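Local coordinates for protein F2 like fibronectin-binding protein (PDB 5A0N), which probably acts as a surface adhesin of a Gram-positive pathogen, its N-terminal domain carrying an internal thioester thought to mediate covalent attachment to host molecules, at residues F109-Y114 with D182-T187; F139-Q144 with P170-A175. All coordinates share one frame; numbering follows the deposited sequence.

Interaction 1. Residues F109-Y114 with D182-T187; sequences FSRLSY and DLYNFT
Arg111 reaches from its helix into the loop that follows helix 170-182 and binds two of the loop's carbonyl oxygens. Arg111 NH1 donates to Leu183 O at 2.9 Å; it arrives in the carbonyl plane on a lone pair, although this oxygen lies 27° out of the guanidinium plane. Both terminal nitrogens converge on Phe186 O. Phe186 O takes one bond from Arg111 NH1 at 2.9 Å and a second from Arg111 NH2 at 3.1 Å. The second meets the oxygen almost head-on, in line with its carbonyl bond. The bond to Leu183 O holds a type I turn from Asp182 to Asn185, and the two to Phe186 O hold the residue after it. The Arg111 chain is extended from CG to NE, which carries the charged end out to the loop. Asp107, one helical turn back, forms a salt bridge with Arg111 NE and probably helps to orient the group. A water bridges Tyr114 OH and Thr187 O, and donates to Thr187 O.

The guanidinium also makes a cation-pi contact with Phe186. It is not stacked flat: its plane is tilted 54° to the ring, and Arg111 NH1 is the atom set over the middle of the face. The chi1 of Phe186 is 59°, with CG between its backbone N and carbonyl carbon, and this places the ring beneath the arginine.

Apolar contacts flank the polar grip. Leu183 CD1 lies 3.8 Å from Arg111 CB and also touches Leu112 CD2. Phe186 CE1 meets the edge of the Tyr114 ring, 3.7 Å from Tyr114 CD2. The two rings are oblique to each other.

The contact joins helix 105-118 to the loop leading into strand 193-200. Tyr114 also packs on Leu193 and Tyr195 of that strand, while Leu112 packs on Ile143 and Ile147 of helix 132-152.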
ATOM      1  N   PHE A 109       9.935   1.506   1.804  1.00  8.04           N
ATOM      2  CA  PHE A 109       8.699   0.736   1.747  1.00  8.44           C
ATOM      3  C   PHE A 109       8.491  -0.047   3.031  1.00  7.82           C
ATOM      4  O   PHE A 109       7.404  -0.069   3.607  1.00  8.28           O
ATOM      5  CB  PHE A 109       8.666  -0.239   0.552  1.00  8.79           C
ATOM      6  CG  PHE A 109       7.603  -1.271   0.732  1.00  8.66           C
ATOM      7  CD1 PHE A 109       6.270  -0.915   0.553  1.00  9.38           C
ATOM      8  CD2 PHE A 109       7.893  -2.523   1.195  1.00 10.55           C
ATOM      9  CE1 PHE A 109       5.254  -1.793   0.881  1.00 12.03           C
ATOM     10  CE2 PHE A 109       6.885  -3.409   1.480  1.00 12.01           C
ATOM     11  CZ  PHE A 109       5.561  -3.045   1.315  1.00 12.17           C
ATOM     12  N   SER A 110       9.527  -0.727   3.502  1.00  7.81           N
ATOM     13  CA  SER A 110       9.355  -1.567   4.670  1.00  8.19           C
ATOM     14  C   SER A 110       9.071  -0.725   5.908  1.00  8.19           C
ATOM     15  O   SER A 110       8.273  -1.129   6.767  1.00  8.47           O
ATOM     16  CB  SER A 110      10.555  -2.501   4.872  1.00  9.58           C
ATOM     17  OG  SER A 110      11.751  -1.789   5.146  1.00 10.61           O
ATOM     18  N   ARG A 111       9.690   0.450   6.018  1.00  8.32           N
ATOM     19  CA  ARG A 111       9.390   1.368   7.119  1.00  8.40           C
ATOM     20  C   ARG A 111       7.963   1.939   7.051  1.00  8.05           C
ATOM     21  O   ARG A 111       7.246   1.949   8.044  1.00  8.61           O
ATOM     22  CB  ARG A 111      10.395   2.515   7.135  1.00  8.44           C
ATOM     23  CG  ARG A 111      11.747   2.093   7.673  1.00  8.81           C
ATOM     24  CD  ARG A 111      12.795   3.213   7.590  1.00  9.23           C
ATOM     25  NE  ARG A 111      14.013   2.819   8.295  1.00 10.28           N
ATOM     26  CZ  ARG A 111      14.095   2.770   9.611  1.00 10.36           C
ATOM     27  NH1 ARG A 111      13.181   3.325  10.399  1.00 10.10           N
ATOM     28  NH2 ARG A 111      15.148   2.215  10.162  1.00 13.51           N
ATOM     29  N   LEU A 112       7.570   2.418   5.885  1.00  7.55           N
ATOM     30  CA  LEU A 112       6.294   3.093   5.763  1.00  7.38           C
ATOM     31  C   LEU A 112       5.134   2.096   5.968  1.00  7.24           C
ATOM     32  O   LEU A 112       4.163   2.409   6.659  1.00  7.79           O
ATOM     33  CB  LEU A 112       6.204   3.792   4.408  1.00  7.22           C
ATOM     34  CG  LEU A 112       7.051   5.071   4.307  1.00  7.81           C
ATOM     35  CD1 LEU A 112       7.263   5.467   2.869  1.00  8.45           C
ATOM     36  CD2 LEU A 112       6.429   6.186   5.117  1.00  8.39           C
ATOM     37  N   SER A 113       5.225   0.921   5.359  1.00  7.25           N
ATOM     38  CA  SER A 113       4.209  -0.097   5.576  1.00  7.60           C
ATOM     39  C   SER A 113       4.152  -0.529   7.034  1.00  7.98           C
ATOM     40  O   SER A 113       3.048  -0.723   7.581  1.00  8.36           O
ATOM     41  CB  SER A 113       4.375  -1.253   4.601  1.00  7.78           C
ATOM     42  OG  SER A 113       5.608  -1.922   4.785  1.00  8.02           O
ATOM     43  N   TYR A 114       5.305  -0.641   7.693  1.00  7.77           N
ATOM     44  CA  TYR A 114       5.304  -0.949   9.120  1.00  8.40           C
ATOM     45  C   TYR A 114       4.682   0.171   9.945  1.00  7.95           C
ATOM     46  O   TYR A 114       4.035  -0.094  10.963  1.00  9.10           O
ATOM     47  CB  TYR A 114       6.736  -1.232   9.575  1.00  9.44           C
ATOM     48  CG  TYR A 114       6.924  -1.512  11.045  1.00  9.83           C
ATOM     49  CD1 TYR A 114       6.494  -2.690  11.618  1.00 10.35           C
ATOM     50  CD2 TYR A 114       7.552  -0.591  11.860  1.00 11.05           C
ATOM     51  CE1 TYR A 114       6.711  -2.946  12.974  1.00 11.60           C
ATOM     52  CE2 TYR A 114       7.761  -0.833  13.182  1.00 12.91           C
ATOM     53  CZ  TYR A 114       7.373  -2.015  13.741  1.00 13.12           C
ATOM     54  OH  TYR A 114       7.623  -2.197  15.080  1.00 18.12           O
ATOM     55  N   ASP A 182       9.537  11.199  11.355  1.00  7.99           N
ATOM     56  CA  ASP A 182       9.735   9.975  12.128  1.00  8.22           C
ATOM     57  C   ASP A 182      10.261   8.784  11.349  1.00  8.53           C
ATOM     58  O   ASP A 182      10.624   7.772  11.944  1.00  8.96           O
ATOM     59  CB  ASP A 182       8.432   9.530  12.785  1.00  9.13           C
ATOM     60  CG  ASP A 182       7.900  10.499  13.826  1.00 10.78           C
ATOM     61  OD1 ASP A 182       8.585  11.511  14.126  1.00 11.37           O
ATOM     62  OD2 ASP A 182       6.770  10.243  14.327  1.00 13.24           O
ATOM     63  N   LEU A 183      10.323   8.910  10.031  1.00  8.60           N
ATOM     64  CA  LEU A 183      10.588   7.767   9.142  1.00  8.87           C
ATOM     65  C   LEU A 183      11.782   6.886   9.542  1.00  8.91           C
ATOM     66  O   LEU A 183      11.693   5.669   9.479  1.00  8.44           O
ATOM     67  CB  LEU A 183      10.850   8.281   7.713  1.00 10.26           C
ATOM     68  CG  LEU A 183      11.138   7.261   6.614  1.00 11.04           C
ATOM     69  CD1 LEU A 183      10.039   6.220   6.515  1.00 12.51           C
ATOM     70  CD2 LEU A 183      11.321   7.921   5.279  1.00 12.96           C
ATOM     71  N   TYR A 184      12.875   7.530   9.935  0.50  8.36           N
ATOM     72  CA  TYR A 184      14.118   6.829  10.210  0.50  9.38           C
ATOM     73  C   TYR A 184      14.352   6.657  11.711  0.50  9.56           C
ATOM     74  O   TYR A 184      15.354   6.080  12.122  0.50 12.96           O
ATOM     75  CB  TYR A 184      15.261   7.598   9.546  0.50 10.47           C
ATOM     76  CG  TYR A 184      15.090   7.754   8.048  0.50 10.76           C
ATOM     77  CD1 TYR A 184      15.085   6.638   7.219  0.50 11.83           C
ATOM     78  CD2 TYR A 184      14.919   9.008   7.454  0.50 12.46           C
ATOM     79  CE1 TYR A 184      14.936   6.748   5.849  0.50 12.52           C
ATOM     80  CE2 TYR A 184      14.753   9.122   6.070  0.50 12.28           C
ATOM     81  CZ  TYR A 184      14.769   7.985   5.272  0.50 13.68           C
ATOM     82  OH  TYR A 184      14.632   8.061   3.895  0.50 16.65           O
ATOM     83  N   ASN A 185      13.403   7.085  12.550  0.50  9.42           N
ATOM     84  CA  ASN A 185      13.624   7.152  14.002  0.50 11.45           C
ATOM     85  C   ASN A 185      12.996   5.948  14.758  0.50 11.49           C
ATOM     86  O   ASN A 185      12.304   6.119  15.762  0.50 18.03           O
ATOM     87  CB  ASN A 185      13.139   8.513  14.557  0.50 11.54           C
ATOM     88  CG  ASN A 185      14.047   9.675  14.153  0.50 12.71           C
ATOM     89  OD1 ASN A 185      15.231   9.474  13.917  0.50 16.67           O
ATOM     90  ND2 ASN A 185      13.505  10.890  14.111  0.50 14.77           N
ATOM     91  N   PHE A 186      13.247   4.736  14.250  1.00 10.73           N
ATOM     92  CA  PHE A 186      12.852   3.487  14.886  1.00 11.80           C
ATOM     93  C   PHE A 186      13.562   2.349  14.152  1.00 12.32           C
ATOM     94  O   PHE A 186      13.996   2.498  13.007  1.00 12.69           O
ATOM     95  CB  PHE A 186      11.327   3.283  14.910  1.00 11.52           C
ATOM     96  CG  PHE A 186      10.698   3.279  13.548  1.00 10.24           C
ATOM     97  CD1 PHE A 186      10.572   2.095  12.823  1.00 11.28           C
ATOM     98  CD2 PHE A 186      10.230   4.467  12.983  1.00 10.84           C
ATOM     99  CE1 PHE A 186       9.997   2.120  11.550  1.00 11.63           C
ATOM    100  CE2 PHE A 186       9.658   4.472  11.734  1.00 11.09           C
ATOM    101  CZ  PHE A 186       9.561   3.315  11.016  1.00 10.77           C
ATOM    102  N   THR A 187      13.619   1.190  14.797  1.00 13.77           N
ATOM    103  CA  THR A 187      14.152  -0.001  14.175  1.00 15.33           C
ATOM    104  C   THR A 187      12.985  -0.863  13.709  1.00 12.68           C
ATOM    105  O   THR A 187      12.013  -1.057  14.436  1.00 15.53           O
ATOM    106  CB  THR A 187      15.018  -0.766  15.169  1.00 18.00           C
ATOM    107  OG1 THR A 187      16.148   0.048  15.487  1.00 25.63           O
ATOM    108  CG2 THR A 187      15.499  -2.104  14.615  1.00 19.02           C
TER
HETATM  109  O   HOH W   1       9.678  -0.290  15.799  1.00 23.72           O

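Interaction 2. Residues F139-Q144 with P170-A175; sequences FHQVIQ and PQQKKA
Segments 139-144 of helix 132-152 and 170-175 of helix 170-182 run in broadly the same direction; their axes approach to 9.7 Å and cross at -44°, with Val142 and Gln172 nearest by CA.

One side-chain hydrogen bond crosses the interface. Gln172 NE2 donates to Gln141 OE1 at 2.9 Å, and the bond is almost straight, with an N-H...acceptor angle of 170°. The Gln172 chain is extended beyond CG, which carries its amide across to Gln141. The acceptor lies in the amide plane of Gln172, while the donor is slightly tilted from the carbonyl plane of Gln141. The two amides are themselves turned 38° against each other. Gln172 NE2 also bonds to Tyr138 O, and its OE1 accepts from Ser169 N. Both ends of this buried amide are therefore satisfied, and its rotation is fixed.

Apolar groups pack beside the amides. In the conformer given, Val142 CG1 rests against the base of the Gln172 side chain, 3.6 Å from Gln172 CB, and Val142 CG2 lies 4.2 Å from Ala175 CB. Phe139 also comes close to this methyl, with its CD1 4.3 Å from Ala175 CB. Ile143 CG1 lies over the centre of one face of the Phe139 ring.

Ile179, one turn beyond Ala175, continues the apolar seam against Phe139, Val142 and Ile143. Trp128 of helix 123-128 packs on Ala175. A small alanine meets a branched valine between two helices, with a glutamine pair at the margin. This is ordinary helix-helix packing in a part of the chain made of helices and loops, matched by the helical insertion domain of pilus-presented adhesins.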
ATOM      1  N   PHE A 139      -5.111   7.432   7.066  1.00  7.68           N
ATOM      2  CA  PHE A 139      -3.671   7.203   7.283  1.00  7.68           C
ATOM      3  C   PHE A 139      -3.102   6.299   6.190  1.00  7.15           C
ATOM      4  O   PHE A 139      -1.967   6.476   5.770  1.00  7.89           O
ATOM      5  CB  PHE A 139      -3.405   6.618   8.670  1.00  8.56           C
ATOM      6  CG  PHE A 139      -1.946   6.585   9.081  1.00  9.04           C
ATOM      7  CD1 PHE A 139      -1.122   7.701   8.948  1.00 10.12           C
ATOM      8  CD2 PHE A 139      -1.404   5.445   9.668  1.00 11.39           C
ATOM      9  CE1 PHE A 139       0.191   7.670   9.386  1.00 11.97           C
ATOM     10  CE2 PHE A 139      -0.087   5.433  10.101  1.00 13.22           C
ATOM     11  CZ  PHE A 139       0.689   6.541   9.960  1.00 12.18           C
ATOM     12  N   HIS A 140      -3.884   5.299   5.744  1.00  7.56           N
ATOM     13  CA  HIS A 140      -3.432   4.483   4.609  1.00  6.70           C
ATOM     14  C   HIS A 140      -3.077   5.402   3.439  1.00  6.95           C
ATOM     15  O   HIS A 140      -2.034   5.245   2.804  1.00  7.31           O
ATOM     16  CB  HIS A 140      -4.517   3.480   4.192  1.00  7.01           C
ATOM     17  CG  HIS A 140      -4.068   2.572   3.099  1.00  6.61           C
ATOM     18  ND1 HIS A 140      -4.048   2.943   1.777  1.00  7.38           N
ATOM     19  CD2 HIS A 140      -3.605   1.297   3.148  1.00  7.79           C
ATOM     20  CE1 HIS A 140      -3.586   1.938   1.058  1.00  8.02           C
ATOM     21  NE2 HIS A 140      -3.303   0.931   1.860  1.00  8.26           N
ATOM     22  N   GLN A 141      -3.952   6.366   3.152  1.00  6.87           N
ATOM     23  CA  GLN A 141      -3.768   7.193   1.976  1.00  6.74           C
ATOM     24  C   GLN A 141      -2.478   8.028   2.080  1.00  6.73           C
ATOM     25  O   GLN A 141      -1.757   8.141   1.094  1.00  7.35           O
ATOM     26  CB  GLN A 141      -4.982   8.087   1.769  1.00  8.04           C
ATOM     27  CG  GLN A 141      -4.918   8.899   0.497  1.00  9.05           C
ATOM     28  CD  GLN A 141      -6.151   9.717   0.247  1.00 11.04           C
ATOM     29  OE1 GLN A 141      -6.724  10.277   1.177  1.00 14.42           O
ATOM     30  NE2 GLN A 141      -6.621   9.715  -1.007  1.00 11.17           N
ATOM     31  N   VAL A 142      -2.187   8.643   3.234  0.50  6.76           N
ATOM     32  CA  VAL A 142      -0.929   9.422   3.314  0.50  7.07           C
ATOM     33  C   VAL A 142       0.301   8.538   3.282  0.50  6.98           C
ATOM     34  O   VAL A 142       1.302   8.898   2.657  0.50  7.39           O
ATOM     35  CB  VAL A 142      -0.854  10.420   4.487  0.50  7.57           C
ATOM     36  CG1 VAL A 142      -1.809  11.564   4.230  0.50  9.72           C
ATOM     37  CG2 VAL A 142      -1.094   9.751   5.841  0.50  7.05           C
ATOM     38  N   ILE A 143       0.245   7.379   3.918  1.00  6.75           N
ATOM     39  CA  ILE A 143       1.343   6.421   3.798  1.00  6.80           C
ATOM     40  C   ILE A 143       1.549   6.041   2.324  1.00  6.82           C
ATOM     41  O   ILE A 143       2.692   5.978   1.840  1.00  7.18           O
ATOM     42  CB  ILE A 143       1.103   5.179   4.680  1.00  7.11           C
ATOM     43  CG1 ILE A 143       1.200   5.545   6.161  1.00  8.12           C
ATOM     44  CG2 ILE A 143       2.050   4.061   4.293  1.00  7.68           C
ATOM     45  CD1 ILE A 143       2.616   5.758   6.690  1.00  8.97           C
ATOM     46  N   GLN A 144       0.462   5.808   1.594  1.00  6.31           N
ATOM     47  CA  GLN A 144       0.565   5.442   0.195  1.00  5.90           C
ATOM     48  C   GLN A 144       1.256   6.530  -0.622  1.00  6.09           C
ATOM     49  O   GLN A 144       2.077   6.224  -1.484  1.00  6.69           O
ATOM     50  CB  GLN A 144      -0.813   5.130  -0.363  1.00  6.80           C
ATOM     51  CG  GLN A 144      -0.832   4.817  -1.859  1.00  6.45           C
ATOM     52  CD  GLN A 144      -0.163   3.524  -2.194  1.00  6.16           C
ATOM     53  OE1 GLN A 144      -0.810   2.464  -2.224  1.00  6.83           O
ATOM     54  NE2 GLN A 144       1.127   3.587  -2.514  1.00  7.10           N
ATOM     55  N   PRO A 170      -7.071  18.169   7.227  1.00 12.31           N
ATOM     56  CA  PRO A 170      -6.071  18.743   8.124  1.00 11.95           C
ATOM     57  C   PRO A 170      -5.299  17.665   8.907  1.00 11.51           C
ATOM     58  O   PRO A 170      -4.096  17.802   9.139  1.00 11.96           O
ATOM     59  CB  PRO A 170      -6.924  19.606   9.077  1.00 15.06           C
ATOM     60  CG  PRO A 170      -8.138  19.954   8.284  1.00 16.90           C
ATOM     61  CD  PRO A 170      -8.417  18.756   7.432  1.00 14.64           C
ATOM     62  N   GLN A 171      -5.988  16.613   9.333  1.00 10.89           N
ATOM     63  CA  GLN A 171      -5.344  15.523  10.086  1.00 10.26           C
ATOM     64  C   GLN A 171      -4.349  14.787   9.197  1.00  9.12           C
ATOM     65  O   GLN A 171      -3.253  14.415   9.654  1.00  9.51           O
ATOM     66  CB  GLN A 171      -6.384  14.528  10.595  1.00 11.23           C
ATOM     67  CG  GLN A 171      -7.353  15.123  11.580  1.00 14.44           C
ATOM     68  CD  GLN A 171      -8.523  15.879  10.957  1.00 15.58           C
ATOM     69  OE1 GLN A 171      -8.758  15.866   9.756  1.00 17.32           O
ATOM     70  NE2 GLN A 171      -9.283  16.529  11.819  1.00 26.19           N
ATOM     71  N   GLN A 172      -4.695  14.570   7.928  1.00  8.56           N
ATOM     72  CA  GLN A 172      -3.723  13.967   6.989  1.00  8.44           C
ATOM     73  C   GLN A 172      -2.472  14.810   6.815  1.00  7.94           C
ATOM     74  O   GLN A 172      -1.370  14.260   6.736  1.00  8.96           O
ATOM     75  CB  GLN A 172      -4.371  13.718   5.635  1.00  9.78           C
ATOM     76  CG  GLN A 172      -5.313  12.521   5.635  1.00 10.06           C
ATOM     77  CD  GLN A 172      -5.933  12.288   4.286  1.00 10.39           C
ATOM     78  OE1 GLN A 172      -6.540  13.201   3.730  1.00 10.51           O
ATOM     79  NE2 GLN A 172      -5.805  11.089   3.770  1.00 10.24           N
ATOM     80  N   LYS A 173      -2.659  16.116   6.687  1.00  8.91           N
ATOM     81  CA  LYS A 173      -1.519  17.010   6.527  1.00  9.19           C
ATOM     82  C   LYS A 173      -0.584  16.914   7.743  1.00  9.78           C
ATOM     83  O   LYS A 173       0.640  16.847   7.609  1.00  9.99           O
ATOM     84  CB  LYS A 173      -1.973  18.435   6.276  1.00 10.33           C
ATOM     85  CG  LYS A 173      -2.693  18.588   4.943  1.00 10.82           C
ATOM     86  CD  LYS A 173      -3.259  19.980   4.773  1.00 13.68           C
ATOM     87  CE  LYS A 173      -4.057  20.123   3.492  1.00 15.67           C
ATOM     88  NZ  LYS A 173      -4.719  21.434   3.426  1.00 19.72           N
ATOM     89  N   LYS A 174      -1.161  16.884   8.950  1.00  8.99           N
ATOM     90  CA  LYS A 174      -0.369  16.729  10.169  1.00  9.42           C
ATOM     91  C   LYS A 174       0.342  15.381  10.159  1.00  9.13           C
ATOM     92  O   LYS A 174       1.534  15.292  10.472  1.00 10.11           O
ATOM     93  CB  LYS A 174      -1.235  16.870  11.413  1.00 11.22           C
ATOM     94  CG  LYS A 174      -1.903  18.226  11.548  1.00 14.30           C
ATOM     95  CD  LYS A 174      -2.770  18.311  12.797  1.00 22.21           C
ATOM     96  CE  LYS A 174      -3.330  19.722  12.931  1.00 31.04           C
ATOM     97  NZ  LYS A 174      -4.433  19.811  13.920  1.00 42.20           N
ATOM     98  N   ALA A 175      -0.375  14.314   9.812  1.00  8.27           N
ATOM     99  CA  ALA A 175       0.222  12.994   9.786  1.00  8.60           C
ATOM    100  C   ALA A 175       1.389  12.933   8.811  1.00  8.34           C
ATOM    101  O   ALA A 175       2.392  12.263   9.105  1.00  9.26           O
ATOM    102  CB  ALA A 175      -0.809  11.945   9.408  1.00  9.38           C
TER

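In the fold
The centres of interactions 1 and 2 are 15 Å apart. Along the chain, both segments of interaction 2 fall between those of interaction 1. Helix 170-182 links the two, since it contributes 170-175 to interaction 2 and leads into the loop of interaction 1. The contacts also touch directly, with Leu112 O 3.6 Å from Ile143 CG2. Together they join helix 105-118, helix 132-152, and helix 170-182 with the loop after it. Interaction 1 lies where the chain leaves these helices for strand 193-200 of the four-stranded antiparallel sheet. Helix 132-152 also meets strand 55-56 of that sheet, where Gln144 OE1 accepts from the backbone of Cys56, probably the thioester cysteine.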